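Local structure of uncharacterized protein Atu2773 (2QV5) at residues A[185-190]-A[201-206]; A[181-186]-A[212-217]; A[30-35]-A[239-244]; A[191-196]-A[220-225]. The protein is of unknown function but belongs to the divergent polysaccharide deacetylase family, so it may act on a carbohydrate substrate. All blocks are in the same frame, centred on the assembly; numbering follows the deposited sequence.

Contact 1 (A[185-190]-A[201-206]); sequences VLLDGE and DDLERI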
loop_
_atom_site.group_PDB
_atom_site.type_symbol
_atom_site.label_atom_id
_atom_site.label_comp_id
_atom_site.label_asym_id
_atom_site.label_seq_id
_atom_site.Cartn_x
_atom_site.Cartn_y
_atom_site.Cartn_z
ATOM N N VAL A 185 11.243 2.498 -4.110
ATOM C CA VAL A 185 11.820 1.362 -4.836
ATOM C C VAL A 185 10.760 0.284 -5.075
ATOM O O VAL A 185 10.043 -0.085 -4.148
ATOM C CB VAL A 185 13.010 0.718 -4.035
ATOM C CG1 VAL A 185 13.713 -0.376 -4.849
ATOM C CG2 VAL A 185 14.013 1.770 -3.593
ATOM N N LEU A 186 10.654 -0.192 -6.320
ATOM C CA LEU A 186 9.956 -1.437 -6.622
ATOM C C LEU A 186 10.951 -2.593 -6.466
ATOM O O LEU A 186 11.933 -2.694 -7.208
ATOM C CB LEU A 186 9.343 -1.419 -8.023
ATOM C CG LEU A 186 8.809 -2.743 -8.605
ATOM C CD1 LEU A 186 7.601 -3.287 -7.840
ATOM C CD2 LEU A 186 8.485 -2.587 -10.092
ATOM N N LEU A 187 10.699 -3.458 -5.494
ATOM C CA LEU A 187 11.683 -4.480 -5.124
ATOM C C LEU A 187 11.717 -5.694 -6.045
ATOM O O LEU A 187 12.761 -6.324 -6.191
ATOM C CB LEU A 187 11.490 -4.931 -3.672
ATOM C CG LEU A 187 11.516 -3.852 -2.587
ATOM C CD1 LEU A 187 10.992 -4.441 -1.281
ATOM C CD2 LEU A 187 12.912 -3.246 -2.390
ATOM N N ASP A 188 10.583 -6.015 -6.666
ATOM C CA ASP A 188 10.476 -7.235 -7.466
ATOM C C ASP A 188 9.911 -7.057 -8.888
ATOM O O ASP A 188 9.065 -7.841 -9.321
ATOM C CB ASP A 188 9.670 -8.289 -6.695
ATOM C CG ASP A 188 8.258 -7.810 -6.342
ATOM O OD1 ASP A 188 7.871 -6.686 -6.734
ATOM O OD2 ASP A 188 7.522 -8.566 -5.683
ATOM N N GLY A 189 10.369 -6.028 -9.599
ATOM C CA GLY A 189 10.102 -5.901 -11.030
ATOM C C GLY A 189 10.679 -7.074 -11.804
ATOM O O GLY A 189 10.103 -7.517 -12.791
ATOM N N GLU A 190 11.831 -7.570 -11.360
ATOM C CA GLU A 190 12.296 -8.885 -11.781
ATOM C C GLU A 190 12.237 -9.831 -10.584
ATOM O O GLU A 190 12.862 -9.580 -9.549
ATOM C CB GLU A 190 13.704 -8.820 -12.373
ATOM C CG GLU A 190 14.251 -10.189 -12.776
ATOM C CD GLU A 190 15.462 -10.101 -13.681
ATOM O OE1 GLU A 190 16.357 -9.271 -13.412
ATOM O OE2 GLU A 190 15.518 -10.875 -14.662
ATOM N N ASP A 201 19.136 -3.482 -1.467
ATOM C CA ASP A 201 20.315 -2.606 -1.284
ATOM C C ASP A 201 20.029 -1.162 -1.712
ATOM O O ASP A 201 20.447 -0.225 -1.025
ATOM C CB ASP A 201 21.540 -3.117 -2.057
ATOM C CG ASP A 201 22.136 -4.377 -1.459
ATOM O OD1 ASP A 201 22.106 -4.551 -0.221
ATOM O OD2 ASP A 201 22.661 -5.193 -2.245
ATOM N N ASP A 202 19.341 -0.990 -2.845
ATOM C CA ASP A 202 18.907 0.342 -3.310
ATOM C C ASP A 202 18.058 1.013 -2.230
ATOM O O ASP A 202 18.300 2.161 -1.863
ATOM C CB ASP A 202 18.125 0.248 -4.631
ATOM C CG ASP A 202 19.021 -0.002 -5.837
ATOM O OD1 ASP A 202 20.262 0.050 -5.693
ATOM O OD2 ASP A 202 18.484 -0.242 -6.942
ATOM N N LEU A 203 17.112 0.259 -1.674
ATOM C CA LEU A 203 16.232 0.752 -0.616
ATOM C C LEU A 203 17.005 1.232 0.607
ATOM O O LEU A 203 16.728 2.310 1.154
ATOM C CB LEU A 203 15.224 -0.331 -0.203
ATOM C CG LEU A 203 14.083 0.075 0.751
ATOM C CD1 LEU A 203 13.203 1.148 0.115
ATOM C CD2 LEU A 203 13.254 -1.154 1.114
ATOM N N GLU A 204 17.982 0.435 1.016
ATOM C CA GLU A 204 18.792 0.777 2.168
ATOM C C GLU A 204 19.590 2.061 1.893
ATOM O O GLU A 204 19.607 2.961 2.721
ATOM C CB GLU A 204 19.713 -0.385 2.540
ATOM C CG GLU A 204 20.718 -0.008 3.606
ATOM C CD GLU A 204 21.539 -1.175 4.101
ATOM O OE1 GLU A 204 21.233 -2.338 3.754
ATOM O OE2 GLU A 204 22.497 -0.918 4.854
ATOM N N ARG A 205 20.211 2.140 0.717
ATOM C CA ARG A 205 20.975 3.323 0.310
ATOM C C ARG A 205 20.140 4.612 0.336
ATOM O O ARG A 205 20.567 5.626 0.901
ATOM C CB ARG A 205 21.593 3.104 -1.082
ATOM C CG ARG A 205 22.298 4.343 -1.647
ATOM C CD ARG A 205 22.916 4.151 -3.043
ATOM N NE ARG A 205 22.127 3.342 -3.983
ATOM C CZ ARG A 205 21.085 3.771 -4.696
ATOM N NH1 ARG A 205 20.634 5.016 -4.589
ATOM N NH2 ARG A 205 20.474 2.933 -5.517
ATOM N N ILE A 206 18.954 4.563 -0.277
ATOM C CA ILE A 206 18.017 5.696 -0.299
ATOM C C ILE A 206 17.515 6.058 1.112
ATOM O O ILE A 206 17.487 7.231 1.476
ATOM C CB ILE A 206 16.823 5.425 -1.265
ATOM C CG1 ILE A 206 17.342 5.225 -2.692
ATOM C CG2 ILE A 206 15.783 6.571 -1.226
ATOM C CD1 ILE A 206 16.344 4.607 -3.637
#
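Val-185 presses one methyl into a shallow hollow on helix 193-210, walled by the side chains of Leu-203 and Ile-206. The bump is CG2, which lies 3.8 Å from Leu-203 CD1 and 3.7 Å from Ile-206 CD1. Behind these two branch ends the helix backbone forms the floor, with Asp-202 C at 4.3 Å from Val-185 CG2. Val-185 holds CG1 opposite its backbone N (chi1 -174°), which leaves CG2 to enter the hollow while CG1 skirts its rim near Asp-202 CB. Leu-203 answers with a fork: CD1 packs on the valine, and CD2 meets CD2 of Leu-187 at 4.1 Å, the two leucine side chains crossing at about a right angle. The helix thus rides over the end of strand 180-186, as the connecting helix of a beta-alpha-beta crossover does; strand 212-218 completes the unit. Leu-203 sits deep enough in this layer to touch Ala-213, Val-32 and Ile-34 as well, spanning three strands of the parallel sheet. Leu-187, past the end of its strand, also packs against Ile-34, against Leu-200 of the same helix 193-210 and against Ile-227 of helix 221-233. Nearer the solvent, Asp-202, whose CB borders the hollow, forms a salt bridge with Arg-205 one turn along the helix. Its bond from Arg-205 NH2 to Asp-202 OD1 is 2.9 Å long but weak, bent to 146° at the hydrogen. The guanidinium lies over the Asp-202 backbone oxygen, which is 4.2 Å from the plane of the group.

Contact 2 (A[181-186]-A[212-217]); sequences GFADVL and QAIGVA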
loop_
_atom_site.group_PDB
_atom_site.type_symbol
_atom_site.label_atom_id
_atom_site.label_comp_id
_atom_site.label_asym_id
_atom_site.label_seq_id
_atom_site.Cartn_x
_atom_site.Cartn_y
_atom_site.Cartn_z
ATOM N N GLY A 181 2.346 9.534 -0.076
ATOM C CA GLY A 181 3.749 9.181 -0.240
ATOM C C GLY A 181 3.931 8.353 -1.501
ATOM O O GLY A 181 3.020 7.642 -1.927
ATOM N N PHE A 182 5.110 8.464 -2.098
ATOM C CA PHE A 182 5.501 7.655 -3.252
ATOM C C PHE A 182 6.435 6.576 -2.737
ATOM O O PHE A 182 7.278 6.853 -1.866
ATOM C CB PHE A 182 6.274 8.508 -4.269
ATOM C CG PHE A 182 5.412 9.372 -5.154
ATOM C CD1 PHE A 182 4.647 8.810 -6.173
ATOM C CD2 PHE A 182 5.417 10.758 -5.008
ATOM C CE1 PHE A 182 3.868 9.609 -7.002
ATOM C CE2 PHE A 182 4.629 11.572 -5.843
ATOM C CZ PHE A 182 3.863 10.994 -6.835
ATOM N N ALA A 183 6.284 5.352 -3.248
ATOM C CA ALA A 183 7.277 4.327 -3.008
ATOM C C ALA A 183 8.553 4.763 -3.692
ATOM O O ALA A 183 8.517 5.299 -4.806
ATOM C CB ALA A 183 6.830 2.976 -3.559
ATOM N N ASP A 184 9.667 4.549 -3.002
ATOM C CA ASP A 184 10.998 4.858 -3.520
ATOM C C ASP A 184 11.544 3.759 -4.430
ATOM O O ASP A 184 12.257 4.044 -5.396
ATOM C CB ASP A 184 11.971 5.063 -2.358
ATOM C CG ASP A 184 11.605 6.254 -1.482
ATOM O OD1 ASP A 184 12.045 7.380 -1.795
ATOM O OD2 ASP A 184 10.890 6.058 -0.469
ATOM N N VAL A 185 11.243 2.498 -4.110
ATOM C CA VAL A 185 11.820 1.362 -4.836
ATOM C C VAL A 185 10.760 0.284 -5.075
ATOM O O VAL A 185 10.043 -0.085 -4.148
ATOM C CB VAL A 185 13.010 0.718 -4.035
ATOM C CG1 VAL A 185 13.713 -0.376 -4.849
ATOM C CG2 VAL A 185 14.013 1.770 -3.593
ATOM N N LEU A 186 10.654 -0.192 -6.320
ATOM C CA LEU A 186 9.956 -1.437 -6.622
ATOM C C LEU A 186 10.951 -2.593 -6.466
ATOM O O LEU A 186 11.933 -2.694 -7.208
ATOM C CB LEU A 186 9.343 -1.419 -8.023
ATOM C CG LEU A 186 8.809 -2.743 -8.605
ATOM C CD1 LEU A 186 7.601 -3.287 -7.840
ATOM C CD2 LEU A 186 8.485 -2.587 -10.092
ATOM N N GLN A 212 14.563 8.125 5.496
ATOM C CA GLN A 212 13.483 7.139 5.340
ATOM C C GLN A 212 13.265 6.765 3.874
ATOM O O GLN A 212 13.596 7.546 2.973
ATOM C CB GLN A 212 12.169 7.656 5.954
ATOM C CG GLN A 212 11.604 8.928 5.297
ATOM C CD GLN A 212 10.371 9.490 5.994
ATOM O OE1 GLN A 212 10.413 9.831 7.176
ATOM N NE2 GLN A 212 9.271 9.616 5.249
ATOM N N ALA A 213 12.714 5.572 3.651
ATOM C CA ALA A 213 12.284 5.134 2.324
ATOM C C ALA A 213 11.240 4.018 2.380
ATOM O O ALA A 213 11.148 3.288 3.365
ATOM C CB ALA A 213 13.477 4.683 1.481
ATOM N N ILE A 214 10.480 3.888 1.291
ATOM C CA ILE A 214 9.411 2.897 1.151
ATOM C C ILE A 214 9.705 2.009 -0.053
ATOM O O ILE A 214 9.954 2.512 -1.150
ATOM C CB ILE A 214 8.025 3.562 0.953
ATOM C CG1 ILE A 214 7.639 4.434 2.160
ATOM C CG2 ILE A 214 6.942 2.489 0.674
ATOM C CD1 ILE A 214 6.464 5.395 1.903
ATOM N N GLY A 215 9.709 0.693 0.167
ATOM C CA GLY A 215 9.794 -0.286 -0.908
ATOM C C GLY A 215 8.473 -1.009 -1.069
ATOM O O GLY A 215 7.739 -1.192 -0.095
ATOM N N VAL A 216 8.143 -1.386 -2.301
ATOM C CA VAL A 216 6.920 -2.143 -2.559
ATOM C C VAL A 216 7.252 -3.455 -3.285
ATOM O O VAL A 216 8.215 -3.524 -4.050
ATOM C CB VAL A 216 5.849 -1.329 -3.343
ATOM C CG1 VAL A 216 5.268 -0.216 -2.483
ATOM C CG2 VAL A 216 6.412 -0.754 -4.636
ATOM N N ALA A 217 6.481 -4.491 -2.983
ATOM C CA ALA A 217 6.590 -5.787 -3.640
ATOM C C ALA A 217 5.213 -6.459 -3.671
ATOM O O ALA A 217 4.268 -5.982 -3.032
ATOM C CB ALA A 217 7.586 -6.658 -2.913
HETATM O O HOH W 1 13.116 8.557 0.588
#
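Asp-184 turns CG to the side away from its own carbonyl carbon (chi1 -63°) and twists the carboxylate nearly crosswise (chi2 -88°), which carries OD2 to the backbone of Ile-214. Ile-214 N donates to Asp-184 OD2 at 2.8 Å in a nearly straight bond, meeting it on the anti side, 21° out of the carboxylate plane. Where strand 180-186 is interrupted, the carboxylate takes the place a main-chain carbonyl would probably fill in regular pairing. Its other oxygen, OD1, accepts a hydrogen bond from a water that also donates to Gln-212 O. Two successive amides converge on Ile-214 O, Asp-184 N at 2.8 Å and Val-185 N at 3.2 Å, both in the carbonyl plane. Regular parallel pairing resumes with Val-216 N to Val-185 O, 3.0 Å. Beside the break, Ala-183 CB packs on Val-216 CG1 at 3.7 Å, while Ile-214 CD1 reaches back to Phe-182 O at 4.1 Å. Strand 212-218 continues the sheet from strand 180-186 to strand 30-39, strand 157-160 flanks strand 180-186 beyond, and helix 193-210 covers the face carrying Val-185.

Contact 3 (A[30-35]-A[239-244]); sequences TRVAIV and IEIVGV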
loop_
_atom_site.group_PDB
_atom_site.type_symbol
_atom_site.label_atom_id
_atom_site.label_comp_id
_atom_site.label_asym_id
_atom_site.label_seq_id
_atom_site.Cartn_x
_atom_site.Cartn_y
_atom_site.Cartn_z
ATOM N N THR A 30 17.665 5.718 10.770
ATOM C CA THR A 30 17.184 5.325 9.438
ATOM C C THR A 30 15.928 4.450 9.573
ATOM O O THR A 30 15.902 3.522 10.377
ATOM C CB THR A 30 18.290 4.530 8.675
ATOM O OG1 THR A 30 19.456 5.349 8.496
ATOM C CG2 THR A 30 17.803 4.035 7.325
ATOM N N ARG A 31 14.878 4.754 8.809
ATOM C CA ARG A 31 13.664 3.940 8.867
ATOM C C ARG A 31 13.280 3.469 7.479
ATOM O O ARG A 31 13.520 4.175 6.498
ATOM C CB ARG A 31 12.502 4.734 9.458
ATOM C CG ARG A 31 12.644 5.134 10.909
ATOM C CD ARG A 31 11.438 5.945 11.350
ATOM N NE ARG A 31 11.367 7.240 10.663
ATOM C CZ ARG A 31 10.300 8.039 10.666
ATOM N NH1 ARG A 31 9.208 7.694 11.324
ATOM N NH2 ARG A 31 10.316 9.182 9.997
ATOM N N VAL A 32 12.687 2.280 7.400
ATOM C CA VAL A 32 12.273 1.710 6.117
ATOM C C VAL A 32 10.867 1.140 6.290
ATOM O O VAL A 32 10.611 0.476 7.289
ATOM C CB VAL A 32 13.259 0.575 5.671
ATOM C CG1 VAL A 32 12.641 -0.356 4.637
ATOM C CG2 VAL A 32 14.572 1.154 5.115
ATOM N N ALA A 33 9.957 1.414 5.352
ATOM C CA ALA A 33 8.694 0.663 5.265
ATOM C C ALA A 33 8.759 -0.217 4.028
ATOM O O ALA A 33 9.341 0.168 3.019
ATOM C CB ALA A 33 7.473 1.585 5.191
ATOM N N ILE A 34 8.206 -1.420 4.126
ATOM C CA ILE A 34 8.123 -2.327 2.970
ATOM C C ILE A 34 6.690 -2.808 2.907
ATOM O O ILE A 34 6.162 -3.287 3.913
ATOM C CB ILE A 34 9.076 -3.557 3.077
ATOM C CG1 ILE A 34 10.547 -3.140 2.979
ATOM C CG2 ILE A 34 8.754 -4.592 1.967
ATOM C CD1 ILE A 34 11.508 -4.108 3.661
ATOM N N VAL A 35 6.060 -2.635 1.747
ATOM C CA VAL A 35 4.734 -3.154 1.502
ATOM C C VAL A 35 4.806 -4.391 0.606
ATOM O O VAL A 35 5.379 -4.360 -0.492
ATOM C CB VAL A 35 3.817 -2.085 0.853
ATOM C CG1 VAL A 35 2.376 -2.584 0.739
ATOM C CG2 VAL A 35 3.877 -0.797 1.633
ATOM N N ILE A 239 18.777 0.043 11.018
ATOM C CA ILE A 239 17.532 0.302 10.278
ATOM C C ILE A 239 16.345 -0.240 11.061
ATOM O O ILE A 239 16.318 -1.424 11.391
ATOM C CB ILE A 239 17.561 -0.346 8.873
ATOM C CG1 ILE A 239 18.614 0.337 7.989
ATOM C CG2 ILE A 239 16.187 -0.272 8.189
ATOM C CD1 ILE A 239 19.170 -0.561 6.928
ATOM N N GLU A 240 15.390 0.631 11.375
ATOM C CA GLU A 240 14.115 0.194 11.931
ATOM C C GLU A 240 13.072 0.047 10.817
ATOM O O GLU A 240 12.812 0.994 10.070
ATOM C CB GLU A 240 13.623 1.155 13.025
ATOM C CG GLU A 240 12.312 0.687 13.700
ATOM C CD GLU A 240 11.965 1.418 14.992
ATOM O OE1 GLU A 240 12.679 2.374 15.365
ATOM O OE2 GLU A 240 10.974 1.013 15.655
ATOM N N ILE A 241 12.478 -1.140 10.698
ATOM C CA ILE A 241 11.331 -1.320 9.775
ATOM C C ILE A 241 10.038 -0.872 10.465
ATOM O O ILE A 241 9.696 -1.367 11.538
ATOM C CB ILE A 241 11.193 -2.788 9.269
ATOM C CG1 ILE A 241 12.570 -3.377 8.870
ATOM C CG2 ILE A 241 10.128 -2.891 8.151
ATOM C CD1 ILE A 241 13.207 -2.770 7.637
ATOM N N VAL A 242 9.358 0.102 9.873
ATOM C CA VAL A 242 8.161 0.676 10.473
ATOM C C VAL A 242 6.986 0.550 9.510
ATOM O O VAL A 242 7.192 0.379 8.308
ATOM C CB VAL A 242 8.371 2.168 10.870
ATOM C CG1 VAL A 242 9.559 2.312 11.827
ATOM C CG2 VAL A 242 8.589 3.056 9.639
ATOM N N GLY A 243 5.764 0.624 10.030
ATOM C CA GLY A 243 4.566 0.697 9.172
ATOM C C GLY A 243 4.602 1.920 8.267
ATOM O O GLY A 243 5.228 2.931 8.610
ATOM N N VAL A 244 3.953 1.822 7.106
ATOM C CA VAL A 244 3.865 2.931 6.139
ATOM C C VAL A 244 3.366 4.242 6.760
ATOM O O VAL A 244 3.898 5.310 6.446
ATOM C CB VAL A 244 3.009 2.543 4.900
ATOM C CG1 VAL A 244 2.527 3.763 4.131
ATOM C CG2 VAL A 244 3.835 1.684 3.980
HETATM O O HOH W 2 6.481 -1.734 6.777
#
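Val-32 and Ile-241 run alongside each other from neighbouring strands, 30-39 and the short 239-241, in the parallel sheet of an alpha/beta fold. Three backbone bonds join them: Glu-240 N to Thr-30 O, Val-32 N to Glu-240 O, and Val-242 N to Val-32 O at 2.9 Å. Ile-241 is folded at both torsions (chi1 -44°, chi2 -69°), which lays CD1 against Val-32 CB at 3.9 Å. Val-32 turns CG1 opposite its backbone N, leaving CG2 to meet Ile-239 CG2 at 3.8 Å; Ile-239 CG1 in turn packs on Thr-30 CG2. The opposite face of the sheet carries Arg-31 and Glu-240. Arg-31 runs straight to CD, passes Val-242 CG1 at 4.1 Å, then bends about CG-CD and offers its guanidinium to Trp-24 in a cation-pi contact; Glu-240 OE1 bonds to Ser-25. Beyond the paired strands, Val-244 CG2 touches both Ala-33 CB, 3.8 Å away, and Val-35 CG2, where 3.4 Å is tighter than usual carbon contact. Where the segments diverge a water bridges them, accepting from Ile-34 N at 3.2 Å and lying 2.7 Å from Val-242 O, to which it probably donates.

Contact 4 (A[191-196]-A[220-225]); sequences VTEASI and FDESIA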
loop_
_atom_site.group_PDB
_atom_site.type_symbol
_atom_site.label_atom_id
_atom_site.label_comp_id
_atom_site.label_asym_id
_atom_site.label_seq_id
_atom_site.Cartn_x
_atom_site.Cartn_y
_atom_site.Cartn_z
ATOM N N VAL A 191 11.482 -10.916 -10.736
ATOM C CA VAL A 191 11.232 -11.853 -9.643
ATOM C C VAL A 191 12.309 -12.945 -9.569
ATOM O O VAL A 191 12.054 -14.119 -9.863
ATOM C CB VAL A 191 9.800 -12.466 -9.726
ATOM C CG1 VAL A 191 9.368 -13.043 -8.373
ATOM C CG2 VAL A 191 8.792 -11.416 -10.182
ATOM N N THR A 192 13.516 -12.539 -9.181
ATOM C CA THR A 192 14.604 -13.467 -8.867
ATOM C C THR A 192 15.297 -13.031 -7.575
ATOM O O THR A 192 15.322 -11.842 -7.252
ATOM C CB THR A 192 15.665 -13.562 -10.003
ATOM O OG1 THR A 192 16.206 -12.265 -10.280
ATOM C CG2 THR A 192 15.079 -14.159 -11.285
ATOM N N GLU A 193 15.860 -13.994 -6.847
ATOM C CA GLU A 193 16.576 -13.722 -5.593
ATOM C C GLU A 193 17.648 -12.632 -5.736
ATOM O O GLU A 193 17.680 -11.693 -4.939
ATOM C CB GLU A 193 17.190 -15.010 -5.030
ATOM C CG GLU A 193 17.818 -14.855 -3.643
ATOM C CD GLU A 193 18.910 -15.883 -3.358
ATOM O OE1 GLU A 193 19.518 -16.406 -4.320
ATOM O OE2 GLU A 193 19.170 -16.162 -2.165
ATOM N N ALA A 194 18.488 -12.741 -6.769
ATOM C CA ALA A 194 19.589 -11.787 -6.998
ATOM C C ALA A 194 19.111 -10.347 -7.221
ATOM O O ALA A 194 19.661 -9.413 -6.640
ATOM C CB ALA A 194 20.483 -12.248 -8.156
ATOM N N SER A 195 18.080 -10.185 -8.048
ATOM C CA SER A 195 17.493 -8.874 -8.323
ATOM C C SER A 195 16.850 -8.242 -7.087
ATOM O O SER A 195 17.047 -7.054 -6.833
ATOM C CB SER A 195 16.475 -8.963 -9.452
ATOM O OG SER A 195 17.121 -9.229 -10.684
ATOM N N ILE A 196 16.102 -9.037 -6.319
ATOM C CA ILE A 196 15.397 -8.515 -5.141
ATOM C C ILE A 196 16.412 -8.031 -4.118
ATOM O O ILE A 196 16.270 -6.930 -3.600
ATOM C CB ILE A 196 14.362 -9.516 -4.550
ATOM C CG1 ILE A 196 13.363 -9.938 -5.625
ATOM C CG2 ILE A 196 13.555 -8.877 -3.406
ATOM C CD1 ILE A 196 12.553 -11.164 -5.275
ATOM N N PHE A 220 4.866 -12.717 -4.260
ATOM C CA PHE A 220 5.503 -13.822 -4.973
ATOM C C PHE A 220 6.363 -14.556 -3.960
ATOM O O PHE A 220 6.840 -13.936 -3.001
ATOM C CB PHE A 220 6.398 -13.296 -6.101
ATOM C CG PHE A 220 5.650 -12.670 -7.245
ATOM C CD1 PHE A 220 4.796 -13.434 -8.045
ATOM C CD2 PHE A 220 5.831 -11.321 -7.553
ATOM C CE1 PHE A 220 4.112 -12.855 -9.115
ATOM C CE2 PHE A 220 5.159 -10.733 -8.611
ATOM C CZ PHE A 220 4.296 -11.498 -9.400
ATOM N N ASP A 221 6.551 -15.865 -4.159
ATOM C CA ASP A 221 7.361 -16.707 -3.263
ATOM C C ASP A 221 8.787 -16.188 -3.037
ATOM O O ASP A 221 9.274 -16.187 -1.906
ATOM C CB ASP A 221 7.432 -18.146 -3.789
ATOM C CG ASP A 221 6.231 -18.988 -3.379
ATOM O OD1 ASP A 221 5.250 -18.430 -2.841
ATOM O OD2 ASP A 221 6.269 -20.218 -3.601
ATOM N N GLU A 222 9.448 -15.749 -4.105
ATOM C CA GLU A 222 10.814 -15.192 -3.989
ATOM C C GLU A 222 10.835 -13.865 -3.221
ATOM O O GLU A 222 11.757 -13.601 -2.442
ATOM C CB GLU A 222 11.471 -15.017 -5.362
ATOM C CG GLU A 222 11.724 -16.324 -6.118
ATOM C CD GLU A 222 12.997 -17.043 -5.687
ATOM O OE1 GLU A 222 13.829 -16.445 -4.970
ATOM O OE2 GLU A 222 13.168 -18.219 -6.078
ATOM N N SER A 223 9.812 -13.039 -3.428
ATOM C CA SER A 223 9.733 -11.752 -2.730
ATOM C C SER A 223 9.585 -11.963 -1.230
ATOM O O SER A 223 10.281 -11.327 -0.452
ATOM C CB SER A 223 8.563 -10.921 -3.239
ATOM O OG SER A 223 8.681 -10.730 -4.629
ATOM N N ILE A 224 8.662 -12.845 -0.845
ATOM C CA ILE A 224 8.400 -13.151 0.558
ATOM C C ILE A 224 9.674 -13.630 1.257
ATOM O O ILE A 224 10.050 -13.092 2.307
ATOM C CB ILE A 224 7.257 -14.194 0.710
ATOM C CG1 ILE A 224 5.917 -13.588 0.287
ATOM C CG2 ILE A 224 7.170 -14.700 2.144
ATOM C CD1 ILE A 224 4.858 -14.623 -0.031
ATOM N N ALA A 225 10.355 -14.601 0.652
ATOM C CA ALA A 225 11.573 -15.169 1.233
ATOM C C ALA A 225 12.696 -14.125 1.405
ATOM O O ALA A 225 13.304 -14.033 2.483
ATOM C CB ALA A 225 12.051 -16.401 0.415
#
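The Phe-220 ring receives Val-191 over one face: the CG2 methyl stands 4.3 Å from the ring centroid and 26° off the normal, a CH-pi contact. It sits toward the CD2-CE2 side of the ring, while the second methyl, CG1, packs where the ring joins its stem, 3.7 Å from Phe-220 CB. Both branches of Val-191 thus lie along the same side of the phenylalanine, the two side chains crossing at about a right angle. The other flat group, the Glu-222 carboxylate, folds back through a bend at chi2 (-82°) and brings OE1 to 3.7 Å from Glu-193 CB. There it lies beside the first turn of helix 193-210, whose amino end would probably ease the negative charge. The Glu-193 side chain extends away, keeping its OE1 5.7 Å from Glu-222 OE1. Deeper in, Ile-196 aims CD1 at the backbone of helix 221-233, 3.8 Å from Ser-223 N, and at 3.9 Å from Ser-223 OG. That hydroxyl is hydrogen-bonded to Asp-188. Thr-192 and Phe-220 occupy the N-cap positions; the opening turns of the two helices meet here, partly exposed at the outer edge and buried at Ile-196 and Ser-223. Such side-by-side helix starts, each following a strand of the parallel sheet, are characteristic of successive beta-alpha units in an alpha/beta fold.

In the fold
Contacts 1 and 2 share Val-185 and Leu-186 and lie 8 Å apart between centres: the strand end that packs on helix 193-210 also pairs with strand 212-218, and Leu-187 N continues that pairing to Val-216 O at 2.9 Å. Contact 3 extends the same sheet across strand 30-39, with Ala-217 N probably bonded to Val-35 O at 2.7 Å. Leu-203 of contact 1 packs on Val-32 of contact 3, CD2 to CG1 3.7 Å. Contact 4 joins contact 1 through Asp-188 OD2 and Ser-223 OG, 2.7 Å apart, but stays clear of contact 3, whose centre is about 19 Å from its own.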